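Side-chain contacts in histidinol dehydrogenase (Elizabethkingia anophelis NUHP1, PDB 6AN0), which probably catalyses the two successive NAD-dependent oxidations that turn L-histidinol into L-histidine, the last step of histidine biosynthesis, using one zinc ion per subunit: residues 9-14 with 280-285; 245-250 with 254-259; 261-266 with 270-275. One frame throughout, in Å; residues are numbered along the deposited sequence.

Interaction 1: residues 9-14 with 280-285; sequences MQTYIN and NILQQT
The apolar part of this contact centres on one methyl of L282. Its CD2 lies 3.8 Å from T11 CG2 and 4.0 Å from T11 CB, and I13 CD1 comes within 4.1 Å of the same carbon. T11 and I13 are two apart on a strand, so both can bring carbon to the leucine, meeting CD2 from directions roughly at right angles. With CG anti to the backbone N (chi1 -178°), the fork of L282 brings CD2 to the strand, while CD1 rests on L274. The threonine suits a partly exposed edge: its methyl CG2 joins the leucine, and OG1 sits on another branch, away from this carbon-to-carbon meeting. In I13 the CB bond does not aim at the helix, and it is the outer end, CD1, that closes the distance.

Strand 10-13 is an outermost strand of the six-stranded parallel sheet of a Rossmann-like alpha/beta domain, and helix 279-293 packs against a face of that sheet. The strand is held by backbone bonds to G311 and V313, and L282 also touches V313, so the leucine spans the joint between the edge strand and its neighbour.

Between the two segments the contact is purely apolar; T285 and Q284 make polar side-chain bonds within the helix. I281 O takes two donors from opposite faces of its carbonyl plane, T285 N at 3.0 Å and T285 OG1 at 2.7 Å, the hydroxyl tilted 31° from that plane. Such a bond lets a threonine be buried: the hydroxyl is satisfied by its own helix while the methyl turns to L274 and V256. On the exposed side, Q284 NE2 makes a weak bond to N280 OD1, bent to 124° at the hydrogen.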
loop_
_atom_site.group_PDB
_atom_site.type_symbol
_atom_site.label_atom_id
_atom_site.label_comp_id
_atom_site.label_asym_id
_atom_site.label_seq_id
_atom_site.Cartn_x
_atom_site.Cartn_y
_atom_site.Cartn_z
ATOM N N MET A 9 33.674 3.562 -14.483
ATOM C CA MET A 9 32.299 3.559 -14.966
ATOM C C MET A 9 32.276 3.501 -16.486
ATOM O O MET A 9 33.020 4.224 -17.153
ATOM C CB MET A 9 31.550 4.812 -14.500
ATOM C CG MET A 9 30.076 4.643 -14.263
ATOM S SD MET A 9 29.439 6.162 -13.523
ATOM C CE MET A 9 29.286 7.174 -14.985
ATOM N N GLN A 10 31.393 2.663 -17.024
ATOM C CA GLN A 10 31.239 2.496 -18.460
ATOM C C GLN A 10 30.351 3.595 -19.034
ATOM O O GLN A 10 29.398 4.044 -18.391
ATOM C CB GLN A 10 30.637 1.122 -18.756
ATOM C CG GLN A 10 30.550 0.752 -20.220
ATOM C CD GLN A 10 30.528 -0.749 -20.421
ATOM O OE1 GLN A 10 31.126 -1.495 -19.645
ATOM N NE2 GLN A 10 29.830 -1.202 -21.458
ATOM N N THR A 11 30.661 4.021 -20.259
ATOM C CA THR A 11 29.952 5.133 -20.877
ATOM C C THR A 11 29.339 4.740 -22.215
ATOM O O THR A 11 29.848 3.870 -22.929
ATOM C CB THR A 11 30.865 6.341 -21.086
ATOM O OG1 THR A 11 31.992 5.955 -21.876
ATOM C CG2 THR A 11 31.343 6.872 -19.761
ATOM N N TYR A 12 28.247 5.428 -22.552
ATOM C CA TYR A 12 27.494 5.196 -23.780
ATOM C C TYR A 12 27.137 6.550 -24.378
ATOM O O TYR A 12 26.486 7.362 -23.714
ATOM C CB TYR A 12 26.230 4.378 -23.495
ATOM C CG TYR A 12 26.478 3.115 -22.700
ATOM C CD1 TYR A 12 26.682 1.893 -23.340
ATOM C CD2 TYR A 12 26.517 3.142 -21.315
ATOM C CE1 TYR A 12 26.911 0.736 -22.613
ATOM C CE2 TYR A 12 26.746 1.994 -20.580
ATOM C CZ TYR A 12 26.940 0.794 -21.232
ATOM O OH TYR A 12 27.166 -0.343 -20.493
ATOM N N ILE A 13 27.559 6.797 -25.618
ATOM C CA ILE A 13 27.413 8.108 -26.247
ATOM C C ILE A 13 26.291 8.030 -27.274
ATOM O O ILE A 13 26.457 7.428 -28.343
ATOM C CB ILE A 13 28.717 8.577 -26.907
ATOM C CG1 ILE A 13 29.892 8.463 -25.933
ATOM C CG2 ILE A 13 28.564 10.006 -27.395
ATOM C CD1 ILE A 13 29.716 9.275 -24.648
ATOM N N ASN A 14 25.169 8.679 -26.972
ATOM C CA ASN A 14 23.995 8.701 -27.837
ATOM C C ASN A 14 23.535 7.292 -28.233
ATOM O O ASN A 14 23.481 6.961 -29.416
ATOM C CB ASN A 14 24.246 9.541 -29.083
ATOM C CG ASN A 14 24.716 10.950 -28.765
ATOM O OD1 ASN A 14 25.807 11.350 -29.173
ATOM N ND2 ASN A 14 23.895 11.713 -28.048
ATOM N N ASN A 280 31.368 16.654 -22.723
ATOM C CA ASN A 280 32.329 17.365 -21.883
ATOM C C ASN A 280 31.922 17.328 -20.412
ATOM O O ASN A 280 32.779 17.191 -19.528
ATOM C CB ASN A 280 32.479 18.804 -22.368
ATOM C CG ASN A 280 33.541 19.562 -21.605
ATOM O OD1 ASN A 280 33.241 20.500 -20.867
ATOM N ND2 ASN A 280 34.795 19.152 -21.772
ATOM N N ILE A 281 30.622 17.450 -20.130
ATOM C CA ILE A 281 30.140 17.305 -18.759
ATOM C C ILE A 281 30.429 15.903 -18.242
ATOM O O ILE A 281 30.837 15.720 -17.088
ATOM C CB ILE A 281 28.633 17.618 -18.683
ATOM C CG1 ILE A 281 28.354 19.043 -19.168
ATOM C CG2 ILE A 281 28.110 17.398 -17.263
ATOM C CD1 ILE A 281 27.041 19.165 -19.906
ATOM N N LEU A 282 30.180 14.890 -19.074
ATOM C CA LEU A 282 30.472 13.516 -18.681
ATOM C C LEU A 282 31.956 13.333 -18.374
ATOM O O LEU A 282 32.320 12.783 -17.328
ATOM C CB LEU A 282 30.021 12.556 -19.781
ATOM C CG LEU A 282 30.230 11.074 -19.472
ATOM C CD1 LEU A 282 29.407 10.628 -18.257
ATOM C CD2 LEU A 282 29.897 10.236 -20.691
ATOM N N GLN A 283 32.830 13.803 -19.269
ATOM C CA GLN A 283 34.265 13.620 -19.063
ATOM C C GLN A 283 34.751 14.339 -17.806
ATOM O O GLN A 283 35.537 13.782 -17.030
ATOM C CB GLN A 283 35.035 14.092 -20.299
ATOM N N GLN A 284 34.298 15.577 -17.580
ATOM C CA GLN A 284 34.729 16.301 -16.385
ATOM C C GLN A 284 34.228 15.625 -15.113
ATOM O O GLN A 284 34.953 15.553 -14.112
ATOM C CB GLN A 284 34.247 17.748 -16.433
ATOM C CG GLN A 284 35.063 18.650 -17.335
ATOM C CD GLN A 284 34.646 20.103 -17.211
ATOM O OE1 GLN A 284 34.521 20.632 -16.104
ATOM N NE2 GLN A 284 34.414 20.752 -18.347
ATOM N N THR A 285 32.983 15.138 -15.131
ATOM C CA THR A 285 32.422 14.473 -13.959
ATOM C C THR A 285 33.153 13.167 -13.661
ATOM O O THR A 285 33.397 12.840 -12.496
ATOM C CB THR A 285 30.930 14.216 -14.167
ATOM O OG1 THR A 285 30.260 15.456 -14.430
ATOM C CG2 THR A 285 30.319 13.578 -12.934
#

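Interaction 2: residues 245-250 with 254-259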
loop_
_atom_site.group_PDB
_atom_site.type_symbol
_atom_site.label_atom_id
_atom_site.label_comp_id
_atom_site.label_asym_id
_atom_site.label_seq_id
_atom_site.Cartn_x
_atom_site.Cartn_y
_atom_site.Cartn_z
ATOM N N VAL A 245 21.231 10.860 -11.975
ATOM C CA VAL A 245 21.494 12.292 -12.064
ATOM C C VAL A 245 21.336 12.720 -13.515
ATOM O O VAL A 245 21.834 12.047 -14.423
ATOM C CB VAL A 245 22.910 12.640 -11.557
ATOM C CG1 VAL A 245 23.163 14.159 -11.635
ATOM C CG2 VAL A 245 23.124 12.098 -10.151
ATOM N N ILE A 246 20.671 13.856 -13.726
ATOM C CA ILE A 246 20.599 14.517 -15.028
ATOM C C ILE A 246 21.372 15.829 -14.932
ATOM O O ILE A 246 21.077 16.670 -14.070
ATOM C CB ILE A 246 19.147 14.773 -15.457
ATOM C CG1 ILE A 246 18.378 13.446 -15.549
ATOM C CG2 ILE A 246 19.113 15.525 -16.787
ATOM C CD1 ILE A 246 16.909 13.616 -16.014
ATOM N N ALA A 247 22.348 16.019 -15.821
ATOM C CA ALA A 247 23.256 17.161 -15.743
ATOM C C ALA A 247 23.382 17.852 -17.097
ATOM O O ALA A 247 23.642 17.193 -18.105
ATOM C CB ALA A 247 24.644 16.709 -15.263
ATOM N N ASP A 248 23.225 19.177 -17.119
ATOM C CA ASP A 248 23.507 19.943 -18.326
ATOM C C ASP A 248 24.754 20.795 -18.084
ATOM O O ASP A 248 25.486 20.584 -17.110
ATOM C CB ASP A 248 22.273 20.758 -18.757
ATOM C CG ASP A 248 21.912 21.875 -17.785
ATOM O OD1 ASP A 248 22.666 22.136 -16.830
ATOM O OD2 ASP A 248 20.847 22.503 -17.988
ATOM N N THR A 249 25.009 21.754 -18.983
ATOM C CA THR A 249 26.218 22.565 -18.872
ATOM C C THR A 249 26.242 23.441 -17.619
ATOM O O THR A 249 27.309 23.963 -17.275
ATOM C CB THR A 249 26.383 23.443 -20.124
ATOM O OG1 THR A 249 25.223 24.267 -20.276
ATOM C CG2 THR A 249 26.542 22.579 -21.363
ATOM N N THR A 250 25.116 23.612 -16.926
ATOM C CA THR A 250 25.104 24.397 -15.695
ATOM C C THR A 250 25.392 23.561 -14.457
ATOM O O THR A 250 25.498 24.124 -13.363
ATOM C CB THR A 250 23.755 25.104 -15.495
ATOM O OG1 THR A 250 22.745 24.141 -15.144
ATOM C CG2 THR A 250 23.338 25.845 -16.753
ATOM N N GLU A 254 32.175 18.734 -9.979
ATOM C CA GLU A 254 32.618 18.314 -8.651
ATOM C C GLU A 254 31.439 17.879 -7.793
ATOM O O GLU A 254 31.530 16.886 -7.062
ATOM C CB GLU A 254 33.384 19.430 -7.940
ATOM C CG GLU A 254 33.961 18.958 -6.595
ATOM C CD GLU A 254 34.570 20.076 -5.776
ATOM O OE1 GLU A 254 34.033 21.206 -5.797
ATOM O OE2 GLU A 254 35.587 19.821 -5.106
ATOM N N PHE A 255 30.326 18.620 -7.863
ATOM C CA PHE A 255 29.139 18.264 -7.086
ATOM C C PHE A 255 28.545 16.949 -7.574
ATOM O O PHE A 255 28.176 16.081 -6.772
ATOM C CB PHE A 255 28.067 19.358 -7.178
ATOM C CG PHE A 255 28.438 20.680 -6.561
ATOM C CD1 PHE A 255 29.690 20.917 -6.013
ATOM C CD2 PHE A 255 27.496 21.712 -6.543
ATOM C CE1 PHE A 255 29.994 22.142 -5.465
ATOM C CE2 PHE A 255 27.798 22.941 -5.997
ATOM C CZ PHE A 255 29.052 23.163 -5.461
ATOM N N VAL A 256 28.419 16.798 -8.897
ATOM C CA VAL A 256 27.803 15.596 -9.456
ATOM C C VAL A 256 28.617 14.357 -9.093
ATOM O O VAL A 256 28.061 13.328 -8.689
ATOM C CB VAL A 256 27.636 15.742 -10.982
ATOM C CG1 VAL A 256 27.212 14.417 -11.606
ATOM C CG2 VAL A 256 26.605 16.836 -11.309
ATOM N N ALA A 257 29.941 14.434 -9.228
ATOM C CA ALA A 257 30.780 13.300 -8.843
ATOM C C ALA A 257 30.589 12.931 -7.375
ATOM O O ALA A 257 30.482 11.744 -7.029
ATOM C CB ALA A 257 32.245 13.622 -9.122
ATOM N N ALA A 258 30.541 13.935 -6.494
ATOM C CA ALA A 258 30.341 13.664 -5.072
ATOM C C ALA A 258 28.987 13.013 -4.810
ATOM O O ALA A 258 28.875 12.113 -3.964
ATOM C CB ALA A 258 30.484 14.961 -4.270
ATOM N N ASP A 259 27.946 13.443 -5.529
ATOM C CA ASP A 259 26.625 12.834 -5.371
ATOM C C ASP A 259 26.635 11.369 -5.799
ATOM O O ASP A 259 26.115 10.497 -5.086
ATOM C CB ASP A 259 25.584 13.626 -6.165
ATOM C CG ASP A 259 25.371 15.028 -5.596
ATOM O OD1 ASP A 259 25.625 15.211 -4.386
ATOM O OD2 ASP A 259 24.951 15.939 -6.343
#
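D248 OD1 is gripped twice by T250. OG1 of T250 donates to it at 2.6 Å and meets the syn lone pair of OD1, on the side of OD2. The backbone N of T250 also donates to OD1, at 2.9 Å, with 147° at the hydrogen, and comes from above the carboxylate, 51° out of its plane. An aspartate oxygen accepting from the backbone N two residues on makes an Asx turn, which here bends the chain directly after strand 242-247 ends. Aspartate suits the place because its short side chain reaches back to the main chain, and threonine adds a second donor; OD2 also receives a weak bond from E337 N.

Across the segments the contact is wholly aliphatic and buried. V245 CG1 meets V256 CG1 at 4.1 Å, the two side chains crossing at a slant. In both valines CG1 is the branch anti to the backbone N, and this brings one methyl of each to the strand-helix interface. The other methyl of V256, CG2, faces A247 CB at 4.4 Å. Compact, branched valine fits where the helix rides close to the sheet, the CA atoms of V245 and V256 being 7.6 Å apart, and alanine offers V256 a single methyl.

D259, one turn on, also points toward the strand, but its carboxylate reaches the second subunit, where OD2 forms a salt bridge with R430 of that subunit. Strand 242-247 runs between strands 271-276 and 331-335, bonded through its backbone to both; helix 253-264 covers the V245 and A247 side, next to helix 279-293, while I246 faces helix 317-327 on the other.

Interaction 3: residues 261-266 with 270-275; sequences LSQAEH and SQVILL. With ZN (zinc ion), chain B.
The zinc site at the dimer interface takes a ligand from the link between helix 253-264 and strand 271-276. H266 binds the metal through NE2 at 2.1 Å, and waters 1 and 2 lie 2.0 Å and 2.2 Å from the zinc ion; D364 of the same chain and H423 of the second subunit complete the coordination. Water 1 lies in the ring plane of H266, at its edge, whereas the ring of H423 of the second subunit meets the H266 ring with the planes at about 85°. E265 probably helps to orient that foreign histidine, because its OE2 bonds H423 ND1 while OE1 takes the backbone N of A422, also of the second subunit.

Behind the metal the packing is mostly aliphatic. V272 CG1 lies 3.9 Å from both CB and CG of Q263, the two side chains running alongside in opposite directions; beta-branched valine suits the strand. S270 OG lies 3.6 Å from H266 CB and makes weak bonds to S241 OG and G267 O. Small serine suits this tight turn, where the CA atoms of A264 and S270 are 5.8 Å apart. The Q263 chain bends at chi2 (60°), which takes the amide away from the valine toward S241, whose OG holds OE1. Although Q263 is predicted to be a zinc ligand, its NE2 stays 5.2 Å from the zinc ion.

A metal ligand carried on the connection between helix and strand, with the following strand packed against that helix, fits a beta-alpha-beta unit of a Rossmann-like domain, here serving the two-subunit zinc site of histidinol dehydrogenase.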
loop_
_atom_site.group_PDB
_atom_site.type_symbol
_atom_site.label_atom_id
_atom_site.label_comp_id
_atom_site.label_asym_id
_atom_site.label_seq_id
_atom_site.Cartn_x
_atom_site.Cartn_y
_atom_site.Cartn_z
ATOM N N LEU A 261 29.216 9.379 -5.872
ATOM C CA LEU A 261 30.002 8.590 -4.930
ATOM C C LEU A 261 29.284 8.429 -3.599
ATOM O O LEU A 261 29.478 7.419 -2.916
ATOM C CB LEU A 261 31.379 9.219 -4.742
ATOM C CG LEU A 261 32.284 9.038 -5.967
ATOM C CD1 LEU A 261 33.542 9.863 -5.852
ATOM C CD2 LEU A 261 32.642 7.567 -6.137
ATOM N N SER A 262 28.444 9.397 -3.219
ATOM C CA SER A 262 27.679 9.242 -1.985
ATOM C C SER A 262 26.729 8.053 -2.081
ATOM O O SER A 262 26.591 7.286 -1.122
ATOM C CB SER A 262 26.925 10.535 -1.647
ATOM O OG SER A 262 25.852 10.791 -2.536
ATOM N N GLN A 263 26.085 7.867 -3.234
ATOM C CA GLN A 263 25.229 6.700 -3.407
ATOM C C GLN A 263 26.050 5.414 -3.534
ATOM O O GLN A 263 25.670 4.375 -2.978
ATOM C CB GLN A 263 24.341 6.888 -4.639
ATOM C CG GLN A 263 23.404 5.708 -4.898
ATOM C CD GLN A 263 22.466 5.482 -3.738
ATOM O OE1 GLN A 263 22.568 4.485 -3.024
ATOM N NE2 GLN A 263 21.557 6.416 -3.531
ATOM N N ALA A 264 27.183 5.464 -4.251
ATOM C CA ALA A 264 27.962 4.247 -4.513
ATOM C C ALA A 264 28.538 3.649 -3.239
ATOM O O ALA A 264 28.653 2.422 -3.132
ATOM C CB ALA A 264 29.104 4.528 -5.488
ATOM N N GLU A 265 28.905 4.484 -2.263
ATOM C CA GLU A 265 29.525 3.963 -1.051
ATOM C C GLU A 265 28.544 3.217 -0.153
ATOM O O GLU A 265 28.979 2.629 0.847
ATOM C CB GLU A 265 30.185 5.102 -0.266
ATOM C CG GLU A 265 29.205 5.843 0.634
ATOM C CD GLU A 265 29.870 6.904 1.500
ATOM O OE1 GLU A 265 31.109 6.884 1.639
ATOM O OE2 GLU A 265 29.141 7.766 2.046
ATOM N N HIS A 266 27.245 3.218 -0.475
ATOM C CA HIS A 266 26.277 2.513 0.366
ATOM C C HIS A 266 26.512 1.008 0.367
ATOM O O HIS A 266 26.378 0.356 1.408
ATOM C CB HIS A 266 24.850 2.802 -0.098
ATOM C CG HIS A 266 24.174 3.877 0.687
ATOM N ND1 HIS A 266 23.948 3.776 2.044
ATOM C CD2 HIS A 266 23.676 5.077 0.306
ATOM C CE1 HIS A 266 23.334 4.868 2.465
ATOM N NE2 HIS A 266 23.155 5.673 1.431
ATOM N N SER A 270 24.700 -1.318 -4.982
ATOM C CA SER A 270 24.132 -0.044 -5.398
ATOM C C SER A 270 24.418 0.203 -6.874
ATOM O O SER A 270 25.333 -0.378 -7.458
ATOM C CB SER A 270 24.714 1.108 -4.580
ATOM O OG SER A 270 24.298 1.056 -3.233
ATOM N N GLN A 271 23.637 1.096 -7.473
ATOM C CA GLN A 271 23.839 1.462 -8.865
ATOM C C GLN A 271 23.653 2.961 -9.020
ATOM O O GLN A 271 22.737 3.545 -8.425
ATOM C CB GLN A 271 22.863 0.732 -9.801
ATOM C CG GLN A 271 23.117 1.033 -11.282
ATOM C CD GLN A 271 22.188 0.279 -12.212
ATOM O OE1 GLN A 271 20.972 0.370 -12.088
ATOM N NE2 GLN A 271 22.763 -0.484 -13.150
ATOM N N VAL A 272 24.507 3.585 -9.825
ATOM C CA VAL A 272 24.313 4.992 -10.152
ATOM C C VAL A 272 24.254 5.149 -11.667
ATOM O O VAL A 272 24.909 4.423 -12.424
ATOM C CB VAL A 272 25.398 5.909 -9.533
ATOM C CG1 VAL A 272 25.620 5.570 -8.054
ATOM C CG2 VAL A 272 26.709 5.829 -10.313
ATOM N N ILE A 273 23.442 6.111 -12.106
ATOM C CA ILE A 273 23.256 6.423 -13.515
ATOM C C ILE A 273 23.471 7.917 -13.677
ATOM O O ILE A 273 22.833 8.709 -12.975
ATOM C CB ILE A 273 21.846 6.040 -14.010
ATOM C CG1 ILE A 273 21.550 4.564 -13.719
ATOM C CG2 ILE A 273 21.714 6.337 -15.503
ATOM C CD1 ILE A 273 22.327 3.618 -14.581
ATOM N N LEU A 274 24.374 8.301 -14.580
ATOM C CA LEU A 274 24.592 9.705 -14.926
ATOM C C LEU A 274 24.165 9.936 -16.373
ATOM O O LEU A 274 24.710 9.316 -17.293
ATOM C CB LEU A 274 26.062 10.096 -14.727
ATOM C CG LEU A 274 26.511 11.476 -15.233
ATOM C CD1 LEU A 274 25.737 12.599 -14.547
ATOM C CD2 LEU A 274 28.014 11.668 -15.033
ATOM N N LEU A 275 23.183 10.815 -16.569
ATOM C CA LEU A 275 22.741 11.250 -17.888
ATOM C C LEU A 275 23.212 12.682 -18.087
ATOM O O LEU A 275 22.966 13.531 -17.224
ATOM C CB LEU A 275 21.212 11.186 -18.015
ATOM C CG LEU A 275 20.500 9.876 -17.666
ATOM C CD1 LEU A 275 19.003 10.034 -17.907
ATOM C CD2 LEU A 275 21.057 8.726 -18.486
HETATM ZN ZN ZN B . 22.422 7.621 1.478
HETATM O O HOH W 1 22.711 7.768 -0.535
HETATM O O HOH W 2 20.396 7.020 0.775
#

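In the fold
From the N terminus, strand 10-13 comes first, but its contact, interaction 1, closes only when the chain reaches helix 279-293, making a loop of more than 260 residues. The other two nest inside that loop and follow each other in series: interaction 2 ties strand 242-247 to the start of helix 253-264, and interaction 3 ties the end of that helix to strand 271-276. Together they fix a beta-alpha-beta unit whose strands pair directly, V245 N and O probably bonding I273 O and L275 N. Helix 279-293 then packs on the same sheet, and interaction 1 joins it to edge strand 10-13; interactions 2 and 3 also touch the second subunit.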